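PDB 1IQ0: arginyl-trna synthetase from Thermus thermophilus, which probably attaches L-arginine to its cognate tRNA(Arg) at the expense of ATP, as a class I aminoacyl-tRNA synthetase. Local coordinates for residues 109-118 / 223-234. Sequence-based numbering, arbitrary orientation.
Sequences HTSVNPNKEL and QMATMHALNARY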
loop_
_atom_site.group_PDB
_atom_site.type_symbol
_atom_site.label_atom_id
_atom_site.label_comp_id
_atom_site.label_asym_id
_atom_site.label_seq_id
_atom_site.Cartn_x
_atom_site.Cartn_y
_atom_site.Cartn_z
ATOM N N HIS A 109 2.123 -6.959 6.367
ATOM C CA HIS A 109 2.462 -5.642 6.874
ATOM C C HIS A 109 2.099 -5.552 8.349
ATOM O O HIS A 109 1.455 -6.462 8.883
ATOM C CB HIS A 109 1.792 -4.542 6.032
ATOM C CG HIS A 109 0.299 -4.489 6.135
ATOM N ND1 HIS A 109 -0.353 -4.123 7.292
ATOM C CD2 HIS A 109 -0.664 -4.636 5.191
ATOM C CE1 HIS A 109 -1.651 -4.039 7.056
ATOM N NE2 HIS A 109 -1.866 -4.344 5.790
ATOM N N THR A 110 2.532 -4.469 8.992
ATOM C CA THR A 110 2.328 -4.232 10.420
ATOM C C THR A 110 3.342 -5.154 11.106
ATOM O O THR A 110 4.519 -4.808 11.196
ATOM C CB THR A 110 0.879 -4.553 10.862
ATOM O OG1 THR A 110 -0.043 -3.845 10.023
ATOM C CG2 THR A 110 0.648 -4.102 12.316
ATOM N N SER A 111 2.909 -6.327 11.565
ATOM C CA SER A 111 3.828 -7.284 12.184
ATOM C C SER A 111 4.808 -6.663 13.168
ATOM O O SER A 111 6.015 -6.814 13.014
ATOM C CB SER A 111 4.639 -8.000 11.099
ATOM O OG SER A 111 3.796 -8.669 10.185
ATOM N N VAL A 112 4.306 -5.979 14.181
ATOM C CA VAL A 112 5.192 -5.349 15.152
ATOM C C VAL A 112 5.350 -6.235 16.375
ATOM O O VAL A 112 4.509 -7.099 16.635
ATOM C CB VAL A 112 4.633 -3.983 15.619
ATOM C CG1 VAL A 112 4.435 -3.062 14.418
ATOM C CG2 VAL A 112 3.314 -4.183 16.344
ATOM N N ASN A 113 6.437 -6.036 17.117
ATOM C CA ASN A 113 6.642 -6.811 18.325
ATOM C C ASN A 113 5.435 -6.557 19.219
ATOM O O ASN A 113 5.059 -5.409 19.457
ATOM C CB ASN A 113 7.934 -6.384 19.025
ATOM C CG ASN A 113 9.168 -6.934 18.337
ATOM O OD1 ASN A 113 9.203 -8.098 17.955
ATOM N ND2 ASN A 113 10.189 -6.101 18.187
ATOM N N PRO A 114 4.790 -7.631 19.701
ATOM C CA PRO A 114 3.617 -7.467 20.567
ATOM C C PRO A 114 4.026 -7.244 22.021
ATOM O O PRO A 114 3.652 -8.016 22.895
ATOM C CB PRO A 114 2.862 -8.774 20.365
ATOM C CG PRO A 114 3.991 -9.776 20.201
ATOM C CD PRO A 114 4.975 -9.040 19.304
ATOM N N ASN A 115 4.768 -6.172 22.277
ATOM C CA ASN A 115 5.262 -5.909 23.623
ATOM C C ASN A 115 4.997 -4.503 24.169
ATOM O O ASN A 115 5.348 -4.209 25.308
ATOM C CB ASN A 115 6.765 -6.195 23.653
ATOM C CG ASN A 115 7.558 -5.180 22.857
ATOM O OD1 ASN A 115 7.125 -4.741 21.787
ATOM N ND2 ASN A 115 8.729 -4.801 23.371
ATOM N N LYS A 116 4.383 -3.641 23.361
ATOM C CA LYS A 116 4.070 -2.265 23.769
ATOM C C LYS A 116 3.282 -1.553 22.664
ATOM O O LYS A 116 3.103 -2.104 21.579
ATOM C CB LYS A 116 5.357 -1.490 24.090
ATOM C CG LYS A 116 6.314 -1.286 22.912
ATOM C CD LYS A 116 7.656 -0.764 23.422
ATOM C CE LYS A 116 8.401 0.068 22.383
ATOM N NZ LYS A 116 8.728 -0.677 21.152
ATOM N N GLU A 117 2.814 -0.335 22.939
ATOM C CA GLU A 117 2.018 0.421 21.965
ATOM C C GLU A 117 2.787 0.746 20.691
ATOM O O GLU A 117 4.001 0.902 20.713
ATOM C CB GLU A 117 1.489 1.726 22.590
ATOM C CG GLU A 117 2.544 2.813 22.788
ATOM C CD GLU A 117 3.451 2.568 23.990
ATOM O OE1 GLU A 117 4.454 3.300 24.129
ATOM O OE2 GLU A 117 3.163 1.655 24.796
ATOM N N LEU A 118 2.073 0.860 19.578
ATOM C CA LEU A 118 2.701 1.182 18.296
ATOM C C LEU A 118 3.235 2.613 18.304
ATOM O O LEU A 118 2.687 3.482 18.979
ATOM C CB LEU A 118 1.699 1.043 17.149
ATOM C CG LEU A 118 0.725 -0.138 17.081
ATOM C CD1 LEU A 118 0.317 -0.303 15.624
ATOM C CD2 LEU A 118 1.343 -1.428 17.592
ATOM N N GLN A 223 -3.077 -3.460 20.762
ATOM C CA GLN A 223 -2.380 -2.902 19.609
ATOM C C GLN A 223 -3.349 -2.918 18.437
ATOM O O GLN A 223 -3.343 -2.021 17.596
ATOM C CB GLN A 223 -1.172 -3.753 19.219
ATOM C CG GLN A 223 -0.042 -3.805 20.213
ATOM C CD GLN A 223 1.065 -4.698 19.705
ATOM O OE1 GLN A 223 0.808 -5.824 19.293
ATOM N NE2 GLN A 223 2.299 -4.204 19.721
ATOM N N MET A 224 -4.177 -3.957 18.390
ATOM C CA MET A 224 -5.139 -4.119 17.307
ATOM C C MET A 224 -6.187 -3.014 17.282
ATOM O O MET A 224 -6.764 -2.737 16.231
ATOM C CB MET A 224 -5.815 -5.491 17.399
ATOM C CG MET A 224 -6.564 -5.891 16.135
ATOM S SD MET A 224 -6.842 -7.683 16.048
ATOM C CE MET A 224 -5.158 -8.274 16.142
ATOM N N ALA A 225 -6.437 -2.383 18.427
ATOM C CA ALA A 225 -7.411 -1.294 18.473
ATOM C C ALA A 225 -6.847 -0.130 17.654
ATOM O O ALA A 225 -7.586 0.591 16.979
ATOM C CB ALA A 225 -7.661 -0.863 19.914
ATOM N N THR A 226 -5.528 0.039 17.712
ATOM C CA THR A 226 -4.847 1.092 16.970
ATOM C C THR A 226 -4.874 0.769 15.466
ATOM O O THR A 226 -5.118 1.647 14.633
ATOM C CB THR A 226 -3.382 1.227 17.434
ATOM O OG1 THR A 226 -3.350 1.400 18.855
ATOM C CG2 THR A 226 -2.709 2.420 16.767
ATOM N N MET A 227 -4.625 -0.494 15.129
ATOM C CA MET A 227 -4.637 -0.934 13.735
ATOM C C MET A 227 -6.015 -0.655 13.145
ATOM O O MET A 227 -6.139 -0.166 12.024
ATOM C CB MET A 227 -4.346 -2.434 13.651
ATOM C CG MET A 227 -2.938 -2.830 14.076
ATOM S SD MET A 227 -2.760 -4.627 14.260
ATOM C CE MET A 227 -1.406 -4.710 15.493
ATOM N N HIS A 228 -7.046 -0.977 13.921
ATOM C CA HIS A 228 -8.429 -0.771 13.520
ATOM C C HIS A 228 -8.729 0.718 13.313
ATOM O O HIS A 228 -9.376 1.094 12.338
ATOM C CB HIS A 228 -9.372 -1.338 14.584
ATOM C CG HIS A 228 -10.821 -1.183 14.245
ATOM N ND1 HIS A 228 -11.439 -1.921 13.256
ATOM C CD2 HIS A 228 -11.765 -0.342 14.733
ATOM C CE1 HIS A 228 -12.699 -1.539 13.148
ATOM N NE2 HIS A 228 -12.922 -0.583 14.033
ATOM N N ALA A 229 -8.252 1.561 14.223
ATOM C CA ALA A 229 -8.491 3.000 14.119
ATOM C C ALA A 229 -7.773 3.588 12.914
ATOM O O ALA A 229 -8.128 4.664 12.444
ATOM C CB ALA A 229 -8.034 3.709 15.391
ATOM N N LEU A 230 -6.751 2.891 12.420
ATOM C CA LEU A 230 -6.018 3.369 11.254
ATOM C C LEU A 230 -6.692 2.886 9.978
ATOM O O LEU A 230 -6.210 3.134 8.882
ATOM C CB LEU A 230 -4.570 2.883 11.297
ATOM C CG LEU A 230 -3.677 3.567 12.334
ATOM C CD1 LEU A 230 -2.316 2.883 12.368
ATOM C CD2 LEU A 230 -3.528 5.048 11.987
ATOM N N ASN A 231 -7.814 2.196 10.145
ATOM C CA ASN A 231 -8.605 1.656 9.042
ATOM C C ASN A 231 -7.834 0.643 8.185
ATOM O O ASN A 231 -7.966 0.610 6.964
ATOM C CB ASN A 231 -9.160 2.799 8.177
ATOM C CG ASN A 231 -10.235 2.326 7.197
ATOM O OD1 ASN A 231 -11.028 1.428 7.502
ATOM N ND2 ASN A 231 -10.270 2.940 6.019
ATOM N N ALA A 232 -7.031 -0.181 8.851
ATOM C CA ALA A 232 -6.246 -1.231 8.196
ATOM C C ALA A 232 -7.063 -2.525 8.249
ATOM O O ALA A 232 -7.833 -2.732 9.186
ATOM C CB ALA A 232 -4.922 -1.422 8.928
ATOM N N ARG A 233 -6.901 -3.393 7.254
ATOM C CA ARG A 233 -7.651 -4.653 7.226
ATOM C C ARG A 233 -6.715 -5.864 7.295
ATOM O O ARG A 233 -5.614 -5.827 6.761
ATOM C CB ARG A 233 -8.493 -4.748 5.947
ATOM C CG ARG A 233 -9.059 -3.420 5.451
ATOM C CD ARG A 233 -9.984 -3.590 4.237
ATOM N NE ARG A 233 -9.474 -4.530 3.238
ATOM C CZ ARG A 233 -8.258 -4.483 2.697
ATOM N NH1 ARG A 233 -7.405 -3.534 3.054
ATOM N NH2 ARG A 233 -7.890 -5.391 1.800
ATOM N N TYR A 234 -7.155 -6.936 7.952
ATOM C CA TYR A 234 -6.337 -8.143 8.059
ATOM C C TYR A 234 -7.151 -9.406 7.854
ATOM O O TYR A 234 -8.291 -9.502 8.313
ATOM C CB TYR A 234 -5.654 -8.239 9.431
ATOM C CG TYR A 234 -4.830 -7.034 9.807
ATOM C CD1 TYR A 234 -5.416 -5.939 10.438
ATOM C CD2 TYR A 234 -3.465 -6.975 9.510
ATOM C CE1 TYR A 234 -4.670 -4.815 10.769
ATOM C CE2 TYR A 234 -2.708 -5.850 9.830
ATOM C CZ TYR A 234 -3.320 -4.775 10.461
ATOM O OH TYR A 234 -2.593 -3.654 10.762
HETATM O O HOH W 1 -4.627 -4.295 5.021
HETATM O O HOH W 2 1.934 -7.377 17.291
HETATM O O HOH W 3 -1.075 0.985 20.096
#
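The amide nitrogen of Gln223 is gripped by two backbone carbonyls of the loop 109-118. NE2 donates to Lys116 O at 2.9 Å and to Asn113 O at 3.0 Å. The Asn113 oxygen lies close to the plane of the amide, while the Lys116 oxygen is tilted 21° out of it. The chain of Gln223 runs extended beyond CG (chi2 179°), which carries the amide from the helix into the turn around Pro114. On the other amide atom, OE1 accepts from a water that also donates to Val112 O, and it rests against CA of Pro114. The two carbonyls hold the amide in its rotation, and the water bond to OE1 fits the same orientation. The Leu118 side chain crosses that of Gln223 at about a right angle, with CD2 against CB and CG, and CG2 of Val112 packs beside NE2. A leucine in place of Gln223 would probably leave the carbonyls of Asn113 and Lys116 without their shared donor and let the turn shift.

A second polar group lies at the other end. Thr110 OG1 and Tyr234 OH share a hydrogen bond of 2.7 Å, with OG1 at the edge of the tyrosine ring. OG1 also bonds ND1 of His109 at 2.8 Å, in the plane of the imidazole. The His109 and Tyr234 rings meet obliquely, planes at 54°. Between the two polar groups, CG2 of Thr110 touches CE of Met227 at 3.8 Å.

The loop holds most of the predicted HIGH region, a class I signature of the ATP site. It links strand 104-108 to helix 120-138 in the catalytic domain. The end of helix 213-229, closed by a Schellman motif at Asn231, covers it, and Asn147 of strand 141-149 touches both Met227 and Tyr234.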